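Local coordinates for protein alpha-1,3-glucanase (Paenibacillus glycanilyticus, PDB 6K0P) that hydrolyses alpha-1,3-glucan at its alpha-1,3-glucosidic linkages, as a family 87 glycoside hydrolase, at residues A[99-104]-A[139-144]; A[87-92]-A[153-158]. The protein carries 1 engineered substitution. All coordinates share one frame; numbering follows the deposited sequence.

Contact 1. Residues A[99-104]-A[139-144]. With GLC (alpha-D-glucopyranose), chain D; GLC (alpha-D-glucopyranose), chain B.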
loop_
_atom_site.group_PDB
_atom_site.type_symbol
_atom_site.label_atom_id
_atom_site.label_comp_id
_atom_site.label_asym_id
_atom_site.label_seq_id
_atom_site.Cartn_x
_atom_site.Cartn_y
_atom_site.Cartn_z
ATOM N N GLY A 99 -21.915 -8.456 -18.753
ATOM C CA GLY A 99 -20.809 -7.756 -19.370
ATOM C C GLY A 99 -19.528 -8.557 -19.299
ATOM O O GLY A 99 -19.519 -9.746 -18.952
ATOM N N LYS A 100 -18.443 -7.872 -19.637
ATOM C CA LYS A 100 -17.123 -8.480 -19.691
ATOM C C LYS A 100 -16.111 -7.515 -19.105
ATOM O O LYS A 100 -16.106 -6.330 -19.447
ATOM C CB LYS A 100 -16.751 -8.854 -21.129
ATOM C CG LYS A 100 -17.575 -10.051 -21.634
ATOM C CD LYS A 100 -17.083 -10.629 -22.934
ATOM C CE LYS A 100 -18.010 -11.741 -23.389
ATOM N NZ LYS A 100 -17.759 -13.039 -22.683
ATOM N N PHE A 101 -15.280 -8.015 -18.196
ATOM C CA PHE A 101 -14.125 -7.256 -17.743
ATOM C C PHE A 101 -13.039 -7.329 -18.805
ATOM O O PHE A 101 -12.843 -8.371 -19.440
ATOM C CB PHE A 101 -13.537 -7.888 -16.485
ATOM C CG PHE A 101 -14.335 -7.656 -15.234
ATOM C CD1 PHE A 101 -14.127 -6.524 -14.449
ATOM C CD2 PHE A 101 -15.270 -8.588 -14.825
ATOM C CE1 PHE A 101 -14.860 -6.327 -13.284
ATOM C CE2 PHE A 101 -16.002 -8.401 -13.659
ATOM C CZ PHE A 101 -15.787 -7.272 -12.886
ATOM N N ASN A 102 -12.301 -6.232 -18.961
ATOM C CA ASN A 102 -11.091 -6.204 -19.775
ATOM C C ASN A 102 -9.929 -6.560 -18.852
ATOM O O ASN A 102 -9.513 -5.743 -18.021
ATOM C CB ASN A 102 -10.925 -4.809 -20.386
ATOM C CG ASN A 102 -9.664 -4.666 -21.235
ATOM O OD1 ASN A 102 -8.598 -5.176 -20.894
ATOM N ND2 ASN A 102 -9.780 -3.938 -22.331
ATOM N N VAL A 103 -9.426 -7.785 -18.978
ATOM C CA VAL A 103 -8.338 -8.282 -18.144
ATOM C C VAL A 103 -7.053 -8.271 -18.955
ATOM O O VAL A 103 -7.054 -8.482 -20.173
ATOM C CB VAL A 103 -8.631 -9.679 -17.556
ATOM C CG1 VAL A 103 -9.822 -9.605 -16.611
ATOM C CG2 VAL A 103 -8.891 -10.694 -18.659
ATOM N N SER A 104 -5.939 -8.026 -18.270
ATOM C CA SER A 104 -4.675 -7.820 -18.961
ATOM C C SER A 104 -3.515 -8.003 -18.002
ATOM O O SER A 104 -3.620 -7.686 -16.818
ATOM C CB SER A 104 -4.602 -6.400 -19.523
ATOM O OG SER A 104 -3.369 -6.178 -20.176
ATOM N N ALA A 139 -9.003 -5.269 -13.086
ATOM C CA ALA A 139 -9.899 -4.845 -14.155
ATOM C C ALA A 139 -11.078 -4.108 -13.537
ATOM O O ALA A 139 -11.638 -4.549 -12.528
ATOM C CB ALA A 139 -10.412 -6.055 -14.945
ATOM N N GLN A 140 -11.459 -2.986 -14.146
ATOM C CA GLN A 140 -12.508 -2.113 -13.628
ATOM C C GLN A 140 -13.702 -2.118 -14.577
ATOM O O GLN A 140 -13.531 -2.036 -15.798
ATOM C CB GLN A 140 -11.995 -0.669 -13.490
ATOM C CG GLN A 140 -10.770 -0.496 -12.584
ATOM C CD GLN A 140 -9.462 -0.915 -13.241
ATOM O OE1 GLN A 140 -9.311 -0.841 -14.460
ATOM N NE2 GLN A 140 -8.519 -1.385 -12.430
ATOM N N LEU A 141 -14.914 -2.184 -14.018
ATOM C CA LEU A 141 -16.111 -2.277 -14.849
ATOM C C LEU A 141 -17.304 -1.656 -14.136
ATOM O O LEU A 141 -17.548 -1.945 -12.963
ATOM C CB LEU A 141 -16.425 -3.744 -15.154
ATOM C CG LEU A 141 -17.562 -4.013 -16.137
ATOM C CD1 LEU A 141 -17.146 -3.569 -17.520
ATOM C CD2 LEU A 141 -17.904 -5.512 -16.139
ATOM N N MET A 142 -18.056 -0.823 -14.843
ATOM C CA MET A 142 -19.308 -0.285 -14.328
ATOM C C MET A 142 -20.459 -0.854 -15.140
ATOM O O MET A 142 -20.367 -0.980 -16.365
ATOM C CB MET A 142 -19.329 1.246 -14.381
ATOM C CG MET A 142 -20.628 1.888 -13.877
ATOM S SD MET A 142 -20.425 3.632 -13.435
ATOM C CE MET A 142 -18.699 3.809 -13.853
ATOM N N LEU A 143 -21.533 -1.228 -14.445
ATOM C CA LEU A 143 -22.742 -1.759 -15.056
ATOM C C LEU A 143 -23.829 -0.693 -15.018
ATOM O O LEU A 143 -23.799 0.220 -14.191
ATOM C CB LEU A 143 -23.217 -3.016 -14.314
ATOM C CG LEU A 143 -22.266 -4.218 -14.343
ATOM C CD1 LEU A 143 -22.912 -5.428 -13.683
ATOM C CD2 LEU A 143 -21.848 -4.538 -15.774
ATOM N N ASP A 144 -24.810 -0.824 -15.913
ATOM C CA ASP A 144 -25.841 0.199 -16.065
ATOM C C ASP A 144 -27.015 0.013 -15.112
ATOM O O ASP A 144 -28.114 0.502 -15.397
ATOM C CB ASP A 144 -26.302 0.325 -17.523
ATOM C CG ASP A 144 -27.153 -0.848 -17.993
ATOM O OD1 ASP A 144 -27.346 -1.824 -17.237
ATOM O OD2 ASP A 144 -27.653 -0.769 -19.139
HETATM C C1 GLC D . -7.620 -1.090 -20.826
HETATM C C2 GLC D . -6.567 -2.070 -20.322
HETATM C C3 GLC D . -5.297 -1.369 -19.860
HETATM C C4 GLC D . -4.818 -0.497 -21.004
HETATM C C5 GLC D . -5.943 0.403 -21.487
HETATM C C6 GLC D . -5.419 1.273 -22.624
HETATM O O2 GLC D . -7.124 -2.913 -19.336
HETATM O O3 GLC D . -4.336 -2.354 -19.649
HETATM O O4 GLC D . -3.740 0.345 -20.623
HETATM O O5 GLC D . -7.077 -0.357 -21.883
HETATM O O6 GLC D . -5.143 0.474 -23.763
HETATM C C1 GLC B . -10.331 2.678 -19.593
HETATM C C2 GLC B . -9.135 1.790 -19.866
HETATM C C3 GLC B . -9.441 0.300 -20.072
HETATM C C4 GLC B . -10.450 -0.120 -19.053
HETATM C C5 GLC B . -11.668 0.735 -19.235
HETATM C C6 GLC B . -12.829 0.298 -18.353
HETATM O O1 GLC B . -10.936 2.982 -20.759
HETATM O O2 GLC B . -8.409 2.334 -20.937
HETATM O O3 GLC B . -8.309 -0.442 -19.709
HETATM O O4 GLC B . -10.786 -1.458 -19.279
HETATM O O5 GLC B . -11.289 2.008 -18.808
HETATM O O6 GLC B . -12.538 0.302 -16.977
HETATM O O HOH W 1 -10.382 -3.060 -16.981
HETATM O O HOH W 2 -13.201 -3.778 -17.934
#
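F101 touches A139 and L141, and N102 touches A139, where strands 99-104 and 139-143 pass each other at 160°, close to antiparallel, with axes 6.0 Å apart at their nearest. No direct hydrogen bond joins the backbones, and two waters fill that role. One accepts from N102 N and donates to Q140 O; the other donates to N102 O, accepts from Q140 N and also bonds O4 of the chain B glucose. L141 has CG anti to its N (chi1 -174°), which carries CD2 over the centre of the F101 ring, 4.0 Å from the centroid, in a CH-pi contact along the ring normal. The ring's CE1 touches L141 CB at 3.6 Å. A139 CB sits 3.2 Å from N102 O, and V103 CG1 and F101 CD1 pack against the same methyl. On the sugar side, N102 OD1 takes a weak hydrogen bond from O2 of the chain D glucose (3.1 Å), while Q140 O accepts from O6 of the chain B glucose at 2.8 Å. An alanine in place of N102 would probably leave that O2 without this acceptor, and the chain D ring without the amide beside it. K106 and E218 also hydrogen-bond the disaccharide. Here edge strands of two antiparallel sheets come together, as in a galactose-binding-like beta-sandwich, and their joined edge forms one wall of a nigerose site.

Contact 2. Residues A[87-92]-A[153-158]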
loop_
_atom_site.group_PDB
_atom_site.type_symbol
_atom_site.label_atom_id
_atom_site.label_comp_id
_atom_site.label_asym_id
_atom_site.label_seq_id
_atom_site.Cartn_x
_atom_site.Cartn_y
_atom_site.Cartn_z
ATOM N N GLY A 87 -7.642 -9.856 -22.704
ATOM C CA GLY A 87 -8.844 -10.581 -23.044
ATOM C C GLY A 87 -9.967 -10.199 -22.116
ATOM O O GLY A 87 -9.971 -9.103 -21.548
ATOM N N THR A 88 -10.932 -11.111 -21.979
ATOM C CA THR A 88 -12.123 -10.850 -21.186
ATOM C C THR A 88 -12.382 -11.983 -20.200
ATOM O O THR A 88 -11.893 -13.106 -20.345
ATOM C CB THR A 88 -13.371 -10.666 -22.062
ATOM O OG1 THR A 88 -13.510 -11.788 -22.950
ATOM C CG2 THR A 88 -13.269 -9.375 -22.881
ATOM N N VAL A 89 -13.159 -11.652 -19.173
ATOM C CA VAL A 89 -13.862 -12.635 -18.363
ATOM C C VAL A 89 -15.248 -12.061 -18.109
ATOM O O VAL A 89 -15.437 -10.840 -18.104
ATOM C CB VAL A 89 -13.097 -12.996 -17.063
ATOM C CG1 VAL A 89 -13.126 -11.837 -16.066
ATOM C CG2 VAL A 89 -13.661 -14.276 -16.437
ATOM N N SER A 90 -16.232 -12.934 -17.933
ATOM C CA SER A 90 -17.623 -12.509 -17.953
ATOM C C SER A 90 -18.188 -12.285 -16.558
ATOM O O SER A 90 -17.787 -12.936 -15.587
ATOM C CB SER A 90 -18.473 -13.538 -18.678
ATOM O OG SER A 90 -18.019 -13.674 -20.006
ATOM N N ILE A 91 -19.145 -11.356 -16.466
ATOM C CA ILE A 91 -19.839 -11.070 -15.215
ATOM C C ILE A 91 -21.331 -11.293 -15.406
ATOM O O ILE A 91 -21.904 -10.880 -16.425
ATOM C CB ILE A 91 -19.530 -9.661 -14.661
ATOM C CG1 ILE A 91 -20.246 -9.437 -13.325
ATOM C CG2 ILE A 91 -19.907 -8.564 -15.667
ATOM C CD1 ILE A 91 -19.790 -8.159 -12.588
ATOM N N TYR A 92 -21.941 -11.968 -14.434
ATOM C CA TYR A 92 -23.361 -12.290 -14.418
ATOM C C TYR A 92 -23.983 -11.741 -13.141
ATOM O O TYR A 92 -23.343 -11.710 -12.083
ATOM C CB TYR A 92 -23.558 -13.812 -14.377
ATOM C CG TYR A 92 -23.280 -14.551 -15.664
ATOM C CD1 TYR A 92 -21.995 -14.632 -16.186
ATOM C CD2 TYR A 92 -24.303 -15.199 -16.340
ATOM C CE1 TYR A 92 -21.744 -15.322 -17.366
ATOM C CE2 TYR A 92 -24.066 -15.891 -17.510
ATOM C CZ TYR A 92 -22.792 -15.946 -18.021
ATOM O OH TYR A 92 -22.577 -16.638 -19.184
ATOM N N ILE A 153 -23.362 -12.227 -7.893
ATOM C CA ILE A 153 -22.483 -11.702 -8.930
ATOM C C ILE A 153 -21.485 -12.802 -9.246
ATOM O O ILE A 153 -20.625 -13.136 -8.419
ATOM C CB ILE A 153 -21.779 -10.414 -8.489
ATOM C CG1 ILE A 153 -22.797 -9.288 -8.251
ATOM C CG2 ILE A 153 -20.732 -9.997 -9.526
ATOM C CD1 ILE A 153 -23.542 -8.842 -9.504
ATOM N N LYS A 154 -21.622 -13.392 -10.427
ATOM C CA LYS A 154 -20.814 -14.537 -10.821
ATOM C C LYS A 154 -19.757 -14.069 -11.813
ATOM O O LYS A 154 -20.066 -13.345 -12.764
ATOM C CB LYS A 154 -21.721 -15.610 -11.427
ATOM C CG LYS A 154 -21.009 -16.851 -11.904
ATOM C CD LYS A 154 -22.010 -17.960 -12.265
ATOM C CE LYS A 154 -22.955 -17.528 -13.376
ATOM N NZ LYS A 154 -23.503 -18.753 -14.046
ATOM N N ILE A 155 -18.503 -14.445 -11.566
ATOM C CA ILE A 155 -17.418 -14.245 -12.516
ATOM C C ILE A 155 -17.231 -15.581 -13.207
ATOM O O ILE A 155 -16.962 -16.583 -12.539
ATOM C CB ILE A 155 -16.127 -13.823 -11.801
ATOM C CG1 ILE A 155 -16.367 -12.574 -10.949
ATOM C CG2 ILE A 155 -15.008 -13.595 -12.813
ATOM C CD1 ILE A 155 -16.847 -11.359 -11.752
ATOM N N GLN A 156 -17.402 -15.615 -14.525
ATOM C CA GLN A 156 -17.446 -16.880 -15.247
ATOM C C GLN A 156 -16.641 -16.785 -16.533
ATOM O O GLN A 156 -16.683 -15.771 -17.241
ATOM C CB GLN A 156 -18.898 -17.259 -15.565
ATOM C CG GLN A 156 -19.077 -18.570 -16.316
ATOM C CD GLN A 156 -20.508 -19.051 -16.256
ATOM O OE1 GLN A 156 -20.993 -19.433 -15.195
ATOM N NE2 GLN A 156 -21.195 -19.032 -17.394
ATOM N N LYS A 157 -15.913 -17.856 -16.831
ATOM C CA LYS A 157 -15.088 -17.932 -18.033
ATOM C C LYS A 157 -15.916 -18.579 -19.134
ATOM O O LYS A 157 -16.091 -19.800 -19.156
ATOM C CB LYS A 157 -13.822 -18.731 -17.738
ATOM C CG LYS A 157 -12.614 -18.289 -18.549
ATOM C CD LYS A 157 -11.366 -19.097 -18.176
ATOM C CE LYS A 157 -11.375 -20.447 -18.861
ATOM N NZ LYS A 157 -11.245 -20.356 -20.342
ATOM N N ASP A 158 -16.432 -17.764 -20.047
ATOM C CA ASP A 158 -17.273 -18.241 -21.137
ATOM C C ASP A 158 -16.433 -18.430 -22.399
ATOM O O ASP A 158 -15.250 -18.082 -22.452
ATOM C CB ASP A 158 -18.425 -17.256 -21.396
ATOM C CG ASP A 158 -19.504 -17.309 -20.321
ATOM O OD1 ASP A 158 -19.625 -18.343 -19.637
ATOM O OD2 ASP A 158 -20.252 -16.314 -20.171
#
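I153 meets I91 first, its CG2 lying 3.7 Å from I91 CD1, on the face that also receives F75 of strand 72-80. At K154 the backbone pairs with Y92 in both directions: Y92 N donates to K154 O, and K154 N returns a bond to Y92 O. The lysine side chain runs beside the tyrosine and bends at chi3 (60°), which brings CE over one ring face, 4.2 Å from the centroid. NZ follows over the same face at 4.5 Å as a cation-pi partner and donates to Q156 OE1; Y63 is a second cation-pi partner of this lysine. I155 and I91 form the non-hydrogen-bonded pair between, and I155 CG2 packs on V89 CG2 at 3.9 Å. These strands are the two inner members of a four-stranded antiparallel sheet, flanked by 63-67 and 96-104; their isoleucines and V89 face the second sheet of what is, by family, a galactose-binding-like beta-sandwich. Next, Q156 and S90 exchange two backbone bonds, the one from Q156 N to S90 O being 2.9 Å long. Q156 also sends NE2 to the syn lone pair of D158 OD1 (2.8 Å, 167° at the hydrogen), fixing how that carboxylate is turned; with the lysine's charge on OE1, the amide would be expected to be a stronger donor here. The main chain at K157 passes V89 CG2, while its NZ reaches away to V162 O. D158 OD2 then accepts a short 2.5 Å bond from Y92 OH, arriving at the edge of the ring with the ring and carboxylate planes 81° apart.

How the contacts relate
From the N terminus, strand 86-93 enters contact 2 and turns at once into strand 96-104, which supplies the first half of contact 1. Contact 1 closes when the chain returns at 139-144, and contact 2 closes only later, at 153-158, so the smaller loop is nested inside the larger one. Strands 86-93 and 96-104 are neighbours in one sheet, joined by F101 N to V89 O at 2.8 Å and by K100 NZ to S90 OG. F101 also packs on I155. Contact 2 lies within this sheet; contact 1 joins one of its outermost strands, 96-104, to the other sheet, where 137-143 pairs with 72-80.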